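Local atomic coordinates of nitrilotriacetate monooxygenase component B (Bacillus cereus ATCC 14579, PDB entry 3BPK), a protein that probably works as the FMN-binding flavin reductase component of a monooxygenase, taking electrons from NADH or NADPH. Residues B[171-175]-B[176-180]; B[88-91]-B[92-95]; B[64-68]-B[69-73]; B[6-9]-B[10-13]; B[103-106]-B[107-110]. All blocks are in the same frame, centred on the assembly; numbering follows the deposited sequence.

Contact 1: B[171-175]-B[176-180]; sequences LYEKG and RIHAE
Leu-171 O and His-178 N begin the tight part of this beta hairpin with a two-residue loop, bonded at 2.8 Å with the donor in the carbonyl plane. The same oxygen also takes a CA-H...O contact from Ile-177 CA at 3.3 Å. Two residues further toward the turn, Glu-173 and Arg-176 form a hydrogen-bonded antiparallel pair: Glu-173 N reaches Arg-176 O at 2.9 Å, and Arg-176 N returns to Glu-173 O at 2.9 Å. The chain reverses through a type I' turn with Lys-174 and Gly-175 at its corners, both at positive phi. Tyr-172 and Ile-177, the non-hydrogen-bonded pair, put their side chains on one face.

The other face is looser. Glu-173 and Arg-176 start out together there, but both are exposed, and their chains diverge toward solvent beyond the first carbons. Glu-173 CB lies 3.5 Å from His-178 CE1, a tentative approach because both residues are modelled in two conformers.

Tyr-172 and Ile-177 rest on Val-167 of strand 155-168. From the second subunit, Leu-5 meets Tyr-172, Gly-23 meets Ile-177, and Lys-19 NZ bonds to Lys-174 O, so the hairpin touches both its own strand 155-168 and the second subunit.

Contact 2: B[88-91]-B[92-95]; sequences ISDE and SYVA
Ile-88 O, at the end of strand 83-88, receives the hydroxyl of Tyr-93 in a 2.7 Å hydrogen bond between Tyr-93 OH and Ile-88 O. The donor stands above the carbonyl plane, 51° out of it, and the carbonyl oxygen lies at the edge of the ring. The Ile-88 side chain itself heads the other way, onto Ile-134 and Met-136 of the neighbouring antiparallel strand 134-146.

Ser-89 passes by with its CA 4.1 Å from Tyr-93 OH, its own hydroxyl being bonded to Val-30 O. Asp-90 carries most of the contact. Its CG sits between the backbone N and the carbonyl carbon (chi1 72°), which swings OD1 back over the following residues. There OD1 accepts Ser-92 N at 2.7 Å, closing an Asx turn, and Asp-90 O accepts Tyr-93 N at 3.2 Å, closing a type I beta turn over the same residues, just ahead of helix 94-100, where Tyr-93 is the N-cap residue.

Ser-92 OG also donates to Asp-90 OD1, at 2.5 Å and from the syn side, whereas Ser-92 N comes from the anti side. With OD2 held by Asn-133 ND2, this carboxylate is probably kept ionised. It meets the edge of the Tyr-93 ring with the two planes 77° apart. At Glu-91, the carbonyl O is bridged to Ala-95 N by a water that donates to Glu-91 O at 2.8 Å and accepts from Ala-95 N at 3.0 Å.

Contact 3: B[64-68]-B[69-73]; sequences VQRKA and GERKD
A first torsion of -68° sets CG of Arg-66 beside its own backbone N, and the chain then runs extended to NE, which lays the guanidinium alongside Arg-71 and across the end of the turn. Arg-71 starts out in the same way and is also extended as far as NE, so the two arginines lie side by side and point the same way. They are not stacked flat, since the guanidinium planes are turned 42° against each other. Arg-71 CG stands 3.6 Å above one face of the Arg-66 guanidinium, toward its rim, while Arg-66 NH2 lies over a face of the Arg-71 group, 3.5 Å from Arg-71 NH2.

At its edge the Arg-66 guanidinium gives NH1 to Gly-69 O, a 2.9 Å bond with a 158° angle at hydrogen. The backbone beneath is a tight hairpin-like reversal following strand 59-65: a type I' turn from Lys-67 to Glu-70, closed by Lys-67 N to Glu-70 O at 2.8 Å and Glu-70 N to Lys-67 O at 2.9 Å. Farther along, toward helix 73-81, Lys-72 CB packs on Val-64 CG1 at 3.9 Å. The outer part of Lys-72 crosses Lys-67 at a slant, although both lysines have two conformers and the approach is doubtful.

Asp-156, on strand 155-168 outside these segments, lies against the two arginines. It makes a salt bridge to Arg-66 NE and a long, weak ion pair with Arg-71 NE, so one carboxylate probably offsets the two guanidiniums, while Arg-66 ties that strand to the turn through Gly-69 O.

Contact 4: B[6-9]-B[10-13]; sequences SINP and NEQT
Asn-8 O accepts Glu-11 N at 2.9 Å, closing a type I beta turn with Pro-9 and Asn-10 at its corners. An Asx turn is nested in it, for Asn-8 OD1 takes Asn-10 N at 2.9 Å. Together they turn the chain out of strand 4-7 toward helix 14-24, whose N-cap is Thr-13.

Asn-8 has CG anti to the backbone N (chi1 -176°), and this directs its amide over the turn. Asn-10 N stands above the plane of that amide, 38° out of it, instead of on a lone pair. The amide and the Glu-11 carboxylate run across one another with their planes 29° apart, joined through solvent: one water accepts from Asn-8 N at 2.9 Å and donates to Glu-11 OE2 at 3.0 Å, and a second spans Asn-8 ND2 and Glu-11 OE1, weakly on the glutamate side.

Ser-6 and Ile-7 of strand 4-7 pair antiparallel with a strand of the second subunit, where Pro-9 packs on Val-163. In the same chain, Asn-17 of helix 14-24 bonds both Pro-9 O and Gln-12 NE2, giving the glutamine amide a partner on the helix. Extended beyond CG, Gln-12 crosses Ile-7 at about a right angle, and Ile-7 CG2 touches its OE1 at 3.4 Å.

Contact 5: B[103-106]-B[107-110]; sequences NLPP and NESE
Pro-105 and Glu-108 bracket an open reversal close to a type II beta turn, with Pro-106 and Asn-107 at the corners and Asn-107 at positive phi (67°). The bond that would close it is weak: Glu-108 N to Pro-105 O is 3.5 Å, with an angle of 126° at hydrogen. A water also bridges the two residues, donating to Pro-105 O at 2.7 Å and to Glu-108 O at 2.8 Å. The turn lies in the loop between helices 94-100 and 110-113, and Ser-109 N-caps the second of them through OG to Glu-112 N.

Leu-104 supplies the nonpolar part of the contact. With CG beside its backbone N (chi1 -64°), it crosses Glu-108 at about a right angle, and one branch does the work: CD1 meets Glu-108 CB at 3.8 Å and Glu-110 CG at 3.9 Å. These are aliphatic stems of acidic residues, so the leucine methyl packs on carbon atoms, not on the carboxylates. Glu-108 CB also lies 3.6 Å from Pro-105 O.

Several polar ends bond to the neighbouring 37-44 region of the chain. Asn-107 OD1 bonds to Thr-37 OG1, Ser-109 OG also reaches Leu-42 O, and Glu-110 OE1 accepts from Asn-43 ND2 and Gly-44 N. The other oxygen, Glu-110 OE2, receives a bond of 2.8 Å from a second water, and that water in turn accepts Leu-104 N at 2.6 Å.

Contacts 3 and 5 are direct neighbours, their centres 15 Å apart, with Asp-73 OD2 packing on Pro-106 CA; Asn-43 touches Asp-73 and bonds Glu-110, so it serves both. Contacts 1 and 2 lie about 17 Å apart between centres without touching, yet share Asn-133, which packs on Leu-171 and bonds Asp-90. Contact 4 lies far out, its centre about 43 Å from that of contact 1 in the same chain. Across the dimer this changes: Ile-7 of contact 4 packs on Tyr-172 of contact 1 in the second subunit. No flavin takes part in these five contacts, and their relation to an FMN site is left open.

Contact 1: B[171-175]-B[176-180]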
# COMPACT_ATOMS: atom_id res chain seq x y z
N LEU B 171 7.08 19.37 -11.53
CA LEU B 171 6.43 18.05 -11.63
C LEU B 171 4.95 18.13 -11.97
O LEU B 171 4.32 17.13 -12.31
CB LEU B 171 6.55 17.28 -10.28
CG LEU B 171 7.98 16.93 -9.89
CD1 LEU B 171 8.00 16.21 -8.54
CD2 LEU B 171 8.64 16.08 -10.98
N TYR B 172 4.37 19.31 -11.85
CA TYR B 172 2.92 19.42 -11.88
C TYR B 172 2.49 19.93 -13.25
O TYR B 172 3.06 20.92 -13.74
CB TYR B 172 2.51 20.40 -10.79
CG TYR B 172 1.02 20.60 -10.63
CD1 TYR B 172 0.31 19.95 -9.61
CD2 TYR B 172 0.32 21.44 -11.49
CE1 TYR B 172 -1.03 20.15 -9.45
CE2 TYR B 172 -1.04 21.65 -11.33
CZ TYR B 172 -1.71 21.01 -10.29
OH TYR B 172 -3.07 21.21 -10.14
N GLU B 173 1.53 19.25 -13.86
CA GLU B 173 1.02 19.65 -15.18
C GLU B 173 -0.46 19.31 -15.29
O GLU B 173 -0.83 18.13 -15.32
CB GLU B 173 1.82 18.96 -16.30
CG GLU B 173 1.19 19.01 -17.71
CD GLU B 173 1.23 20.38 -18.35
OE1 GLU B 173 1.57 20.46 -19.55
OE2 GLU B 173 0.91 21.37 -17.65
N LYS B 174 -1.31 20.34 -15.35
CA LYS B 174 -2.75 20.16 -15.50
C LYS B 174 -3.31 19.20 -14.44
O LYS B 174 -4.15 18.35 -14.74
CB LYS B 174 -3.08 19.64 -16.90
CG LYS B 174 -2.70 20.61 -18.03
CD LYS B 174 -3.33 20.14 -19.33
CE LYS B 174 -2.32 19.49 -20.25
NZ LYS B 174 -2.02 20.43 -21.40
N GLY B 175 -2.79 19.30 -13.21
CA GLY B 175 -3.34 18.52 -12.10
C GLY B 175 -2.71 17.15 -11.96
O GLY B 175 -3.06 16.38 -11.05
N ARG B 176 -1.79 16.84 -12.86
CA ARG B 176 -1.13 15.56 -12.86
C ARG B 176 0.34 15.70 -12.49
O ARG B 176 0.89 16.80 -12.51
CB ARG B 176 -1.28 14.88 -14.23
CG ARG B 176 -2.77 14.70 -14.62
CD ARG B 176 -2.97 13.77 -15.76
NE ARG B 176 -4.18 12.96 -15.55
CZ ARG B 176 -5.42 13.32 -15.86
NH1 ARG B 176 -5.67 14.50 -16.42
NH2 ARG B 176 -6.42 12.48 -15.61
N ILE B 177 0.94 14.58 -12.11
CA ILE B 177 2.35 14.53 -11.70
C ILE B 177 3.17 13.82 -12.75
O ILE B 177 2.78 12.72 -13.18
CB ILE B 177 2.50 13.75 -10.33
CG1 ILE B 177 1.69 14.44 -9.22
CG2 ILE B 177 3.96 13.59 -9.94
CD1 ILE B 177 2.13 15.87 -8.92
N HIS B 178 4.29 14.41 -13.16
CA HIS B 178 5.20 13.76 -14.12
C HIS B 178 5.99 12.68 -13.43
O HIS B 178 6.95 12.96 -12.71
CB HIS B 178 6.16 14.74 -14.79
CG HIS B 178 5.48 15.65 -15.76
ND1 HIS B 178 5.70 17.01 -15.78
CD2 HIS B 178 4.57 15.39 -16.72
CE1 HIS B 178 4.97 17.55 -16.73
NE2 HIS B 178 4.27 16.60 -17.32
N ALA B 179 5.58 11.43 -13.65
CA ALA B 179 6.20 10.30 -12.97
C ALA B 179 7.70 10.19 -13.26
O ALA B 179 8.50 9.95 -12.35
CB ALA B 179 5.47 8.99 -13.35
N GLU B 180 8.10 10.41 -14.52
CA GLU B 180 9.53 10.31 -14.83
C GLU B 180 10.34 11.48 -14.27
O GLU B 180 11.53 11.33 -14.01
CB GLU B 180 9.80 10.14 -16.33
CG GLU B 180 10.17 8.69 -16.73
CD GLU B 180 11.36 8.11 -15.95
OE1 GLU B 180 11.24 6.97 -15.45
OE2 GLU B 180 12.41 8.81 -15.80

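Contact 2: B[88-91]-B[92-95]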
# COMPACT_ATOMS: atom_id res chain seq x y z
N ILE B 88 6.75 11.85 -0.31
CA ILE B 88 7.07 10.86 -1.36
C ILE B 88 8.60 10.70 -1.42
O ILE B 88 9.35 11.69 -1.42
CB ILE B 88 6.55 11.34 -2.73
CG1 ILE B 88 5.02 11.51 -2.69
CG2 ILE B 88 6.98 10.38 -3.86
CD1 ILE B 88 4.27 10.27 -2.20
N SER B 89 9.04 9.45 -1.44
CA SER B 89 10.47 9.13 -1.54
C SER B 89 10.90 9.05 -2.98
O SER B 89 10.25 8.40 -3.81
CB SER B 89 10.78 7.78 -0.84
OG SER B 89 10.39 7.81 0.51
N ASP B 90 12.02 9.68 -3.28
CA ASP B 90 12.49 9.72 -4.66
C ASP B 90 14.02 9.63 -4.76
O ASP B 90 14.73 9.71 -3.74
CB ASP B 90 11.89 10.92 -5.43
CG ASP B 90 12.48 12.25 -5.01
OD1 ASP B 90 13.72 12.35 -4.82
OD2 ASP B 90 11.69 13.21 -4.88
N GLU B 91 14.51 9.43 -5.99
CA GLU B 91 15.95 9.20 -6.19
C GLU B 91 16.81 10.38 -5.68
O GLU B 91 17.97 10.16 -5.29
CB GLU B 91 16.24 8.94 -7.66
CG GLU B 91 15.66 7.63 -8.18
CD GLU B 91 16.04 7.32 -9.63
OE1 GLU B 91 17.16 7.73 -10.06
OE2 GLU B 91 15.23 6.69 -10.34
N SER B 92 16.23 11.59 -5.63
CA SER B 92 17.05 12.78 -5.28
C SER B 92 17.45 12.81 -3.81
O SER B 92 18.37 13.52 -3.43
CB SER B 92 16.35 14.09 -5.63
OG SER B 92 15.23 14.36 -4.79
N TYR B 93 16.75 12.07 -2.95
CA TYR B 93 17.11 12.09 -1.52
C TYR B 93 17.01 10.73 -0.83
O TYR B 93 17.07 10.65 0.39
CB TYR B 93 16.39 13.22 -0.75
CG TYR B 93 14.93 13.02 -0.41
CD1 TYR B 93 14.52 12.98 0.94
CD2 TYR B 93 13.96 12.91 -1.41
CE1 TYR B 93 13.20 12.81 1.28
CE2 TYR B 93 12.59 12.72 -1.06
CZ TYR B 93 12.24 12.68 0.29
OH TYR B 93 10.93 12.49 0.68
N VAL B 94 16.90 9.65 -1.62
CA VAL B 94 16.82 8.31 -1.03
C VAL B 94 18.07 7.95 -0.21
O VAL B 94 17.98 7.22 0.77
CB VAL B 94 16.48 7.22 -2.09
CG1 VAL B 94 17.62 7.12 -3.16
CG2 VAL B 94 16.20 5.88 -1.41
N ALA B 95 19.23 8.50 -0.59
CA ALA B 95 20.41 8.28 0.24
C ALA B 95 20.19 8.76 1.70
O ALA B 95 20.52 8.03 2.65
CB ALA B 95 21.69 8.91 -0.38
O HOH W 1 19.81 10.03 -3.12

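Contact 3: B[64-68]-B[69-73]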
# COMPACT_ATOMS: atom_id res chain seq x y z
N VAL B 64 2.65 0.96 10.75
CA VAL B 64 3.89 1.13 11.52
C VAL B 64 3.99 -0.03 12.52
O VAL B 64 3.09 -0.22 13.35
CB VAL B 64 3.89 2.48 12.27
CG1 VAL B 64 5.20 2.66 13.10
CG2 VAL B 64 3.76 3.63 11.26
N GLN B 65 5.05 -0.81 12.43
CA GLN B 65 5.14 -2.02 13.29
C GLN B 65 5.42 -1.60 14.73
O GLN B 65 6.08 -0.58 14.97
CB GLN B 65 6.24 -2.96 12.79
CG GLN B 65 6.02 -3.43 11.33
CD GLN B 65 4.59 -3.98 11.08
OE1 GLN B 65 4.15 -4.96 11.74
NE2 GLN B 65 3.87 -3.37 10.14
N ARG B 66 4.95 -2.42 15.68
CA ARG B 66 5.26 -2.23 17.10
C ARG B 66 6.54 -3.00 17.43
O ARG B 66 7.01 -3.80 16.61
CB ARG B 66 4.11 -2.69 17.97
CG ARG B 66 2.86 -1.83 17.84
CD ARG B 66 2.07 -1.90 19.10
NE ARG B 66 0.83 -1.15 19.00
CZ ARG B 66 -0.06 -1.03 19.98
NH1 ARG B 66 0.14 -1.60 21.18
NH2 ARG B 66 -1.17 -0.34 19.77
N LYS B 67 7.11 -2.70 18.59
CA LYS B 67 8.23 -3.48 19.10
C LYS B 67 7.77 -4.16 20.38
O LYS B 67 7.46 -3.51 21.37
CB LYS B 67 9.49 -2.64 19.30
CG LYS B 67 10.18 -2.23 18.00
CD LYS B 67 11.69 -2.10 18.16
CE LYS B 67 12.36 -1.48 16.94
NZ LYS B 67 12.54 -2.41 15.78
N ALA B 68 7.69 -5.49 20.31
CA ALA B 68 7.18 -6.28 21.43
C ALA B 68 5.90 -5.66 22.03
O ALA B 68 5.77 -5.48 23.25
CB ALA B 68 8.29 -6.48 22.49
N GLY B 69 4.95 -5.30 21.17
CA GLY B 69 3.66 -4.83 21.63
C GLY B 69 3.59 -3.35 21.98
O GLY B 69 2.53 -2.85 22.36
N GLU B 70 4.73 -2.66 21.88
CA GLU B 70 4.77 -1.22 22.16
C GLU B 70 4.90 -0.37 20.89
O GLU B 70 5.69 -0.69 20.00
CB GLU B 70 5.90 -0.85 23.12
CG GLU B 70 5.89 -1.60 24.48
CD GLU B 70 4.64 -1.36 25.32
OE1 GLU B 70 4.06 -0.24 25.28
OE2 GLU B 70 4.23 -2.29 26.04
N ARG B 71 4.14 0.70 20.85
CA ARG B 71 4.17 1.63 19.69
C ARG B 71 5.56 2.22 19.45
O ARG B 71 6.23 2.59 20.40
CB ARG B 71 3.20 2.78 19.90
CG ARG B 71 1.74 2.37 19.93
CD ARG B 71 0.84 3.57 20.09
NE ARG B 71 -0.58 3.22 20.10
CZ ARG B 71 -1.27 2.88 21.20
NH1 ARG B 71 -0.67 2.82 22.39
NH2 ARG B 71 -2.56 2.58 21.10
N LYS B 72 5.95 2.29 18.17
CA LYS B 72 7.18 2.95 17.72
C LYS B 72 6.99 4.46 17.84
O LYS B 72 5.84 4.93 17.95
CB LYS B 72 7.49 2.55 16.26
CG LYS B 72 8.49 1.40 16.17
CD LYS B 72 8.59 0.76 14.79
CE LYS B 72 9.38 -0.56 14.89
NZ LYS B 72 10.01 -0.99 13.61
N ASP B 73 8.09 5.22 17.82
CA ASP B 73 8.06 6.67 17.93
C ASP B 73 7.06 7.30 16.96
O ASP B 73 6.26 8.17 17.32
CB ASP B 73 9.45 7.24 17.64
CG ASP B 73 10.42 7.07 18.81
OD1 ASP B 73 9.98 6.75 19.93
OD2 ASP B 73 11.63 7.28 18.60

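Contact 4: B[6-9]-B[10-13]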
# COMPACT_ATOMS: atom_id res chain seq x y z
N SER B 6 2.24 -25.01 -2.26
CA SER B 6 1.30 -24.60 -1.20
C SER B 6 2.08 -24.37 0.08
O SER B 6 2.82 -25.26 0.53
CB SER B 6 0.27 -25.70 -0.93
OG SER B 6 -0.52 -25.36 0.20
N ILE B 7 1.93 -23.17 0.66
CA ILE B 7 2.68 -22.83 1.87
C ILE B 7 1.73 -22.35 2.95
O ILE B 7 0.96 -21.41 2.76
CB ILE B 7 3.82 -21.76 1.61
CG1 ILE B 7 4.79 -22.29 0.55
CG2 ILE B 7 4.53 -21.35 2.90
CD1 ILE B 7 5.79 -21.25 0.04
N ASN B 8 1.74 -23.08 4.06
CA ASN B 8 0.86 -22.76 5.18
C ASN B 8 1.56 -21.81 6.17
O ASN B 8 2.58 -22.16 6.74
CB ASN B 8 0.47 -24.08 5.87
CG ASN B 8 -0.54 -23.89 7.01
OD1 ASN B 8 -0.70 -22.79 7.58
ND2 ASN B 8 -1.23 -24.98 7.37
N PRO B 9 1.01 -20.59 6.38
CA PRO B 9 1.73 -19.66 7.24
C PRO B 9 1.85 -20.14 8.70
O PRO B 9 2.75 -19.70 9.44
CB PRO B 9 0.89 -18.36 7.16
CG PRO B 9 -0.52 -18.83 6.79
CD PRO B 9 -0.27 -20.04 5.87
N ASN B 10 0.96 -21.04 9.11
CA ASN B 10 1.03 -21.63 10.44
C ASN B 10 2.17 -22.64 10.61
O ASN B 10 2.52 -22.98 11.75
CB ASN B 10 -0.32 -22.30 10.77
CG ASN B 10 -1.46 -21.30 10.85
OD1 ASN B 10 -2.52 -21.51 10.25
ND2 ASN B 10 -1.24 -20.20 11.55
N GLU B 11 2.76 -23.09 9.49
CA GLU B 11 3.84 -24.07 9.49
C GLU B 11 5.20 -23.47 9.19
O GLU B 11 6.16 -24.17 8.88
CB GLU B 11 3.54 -25.21 8.51
CG GLU B 11 2.34 -26.02 8.89
CD GLU B 11 1.94 -27.05 7.84
OE1 GLU B 11 0.98 -27.80 8.13
OE2 GLU B 11 2.58 -27.12 6.74
N GLN B 12 5.30 -22.14 9.26
CA GLN B 12 6.59 -21.51 9.14
C GLN B 12 6.67 -20.34 10.08
O GLN B 12 5.67 -19.99 10.70
CB GLN B 12 6.89 -21.13 7.69
CG GLN B 12 5.83 -20.26 7.04
CD GLN B 12 6.27 -19.87 5.64
OE1 GLN B 12 7.07 -20.57 5.00
NE2 GLN B 12 5.71 -18.76 5.13
N THR B 13 7.87 -19.77 10.22
CA THR B 13 8.10 -18.73 11.22
C THR B 13 7.59 -17.36 10.76
O THR B 13 7.33 -17.13 9.58
CB THR B 13 9.59 -18.55 11.53
OG1 THR B 13 10.26 -18.09 10.36
CG2 THR B 13 10.22 -19.89 12.04
O HOH W 2 3.65 -25.13 4.72
O HOH W 3 -0.84 -27.37 5.31
O HOH W 4 -2.88 -24.92 10.05

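Contact 5: B[103-106]-B[107-110]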
# COMPACT_ATOMS: atom_id res chain seq x y z
N ASN B 103 18.42 2.77 13.82
CA ASN B 103 17.80 3.01 15.12
C ASN B 103 18.64 3.87 16.05
O ASN B 103 19.64 3.43 16.62
CB ASN B 103 17.38 1.70 15.79
CG ASN B 103 16.36 1.91 16.88
OD1 ASN B 103 15.17 2.07 16.61
ND2 ASN B 103 16.81 1.91 18.13
N LEU B 104 18.22 5.13 16.15
CA LEU B 104 18.70 6.07 17.15
C LEU B 104 17.96 5.81 18.46
O LEU B 104 16.84 5.26 18.45
CB LEU B 104 18.41 7.51 16.71
CG LEU B 104 19.11 8.01 15.45
CD1 LEU B 104 18.91 9.52 15.28
CD2 LEU B 104 20.59 7.68 15.51
N PRO B 105 18.55 6.23 19.58
CA PRO B 105 17.78 6.30 20.80
C PRO B 105 16.56 7.20 20.60
O PRO B 105 16.60 8.11 19.75
CB PRO B 105 18.75 6.97 21.79
CG PRO B 105 20.11 6.74 21.25
CD PRO B 105 19.96 6.64 19.76
N PRO B 106 15.49 6.97 21.37
CA PRO B 106 14.32 7.86 21.32
C PRO B 106 14.74 9.31 21.57
O PRO B 106 15.73 9.59 22.29
CB PRO B 106 13.44 7.38 22.48
CG PRO B 106 14.28 6.45 23.29
CD PRO B 106 15.30 5.88 22.36
N ASN B 107 13.98 10.21 20.94
CA ASN B 107 14.17 11.63 21.15
C ASN B 107 15.50 12.14 20.60
O ASN B 107 16.09 13.08 21.14
CB ASN B 107 13.99 11.95 22.64
CG ASN B 107 13.44 13.31 22.86
OD1 ASN B 107 12.56 13.77 22.12
ND2 ASN B 107 13.93 13.98 23.90
N GLU B 108 15.96 11.50 19.53
CA GLU B 108 17.06 12.00 18.68
C GLU B 108 16.54 12.15 17.24
O GLU B 108 15.84 11.26 16.72
CB GLU B 108 18.26 11.06 18.68
CG GLU B 108 18.92 10.89 20.02
CD GLU B 108 19.67 12.14 20.51
OE1 GLU B 108 19.94 13.10 19.73
OE2 GLU B 108 19.94 12.15 21.72
N SER B 109 16.87 13.25 16.60
CA SER B 109 16.29 13.57 15.29
C SER B 109 17.04 12.89 14.16
O SER B 109 18.18 13.27 13.85
CB SER B 109 16.31 15.09 15.06
OG SER B 109 15.84 15.40 13.74
N GLU B 110 16.38 11.94 13.49
CA GLU B 110 16.98 11.32 12.32
C GLU B 110 17.13 12.34 11.21
O GLU B 110 17.99 12.22 10.35
CB GLU B 110 16.12 10.17 11.79
CG GLU B 110 15.97 8.99 12.75
CD GLU B 110 14.80 9.13 13.72
OE1 GLU B 110 14.17 10.21 13.84
OE2 GLU B 110 14.51 8.11 14.39
O HOH W 5 16.44 6.09 14.44
O HOH W 6 14.93 8.92 17.85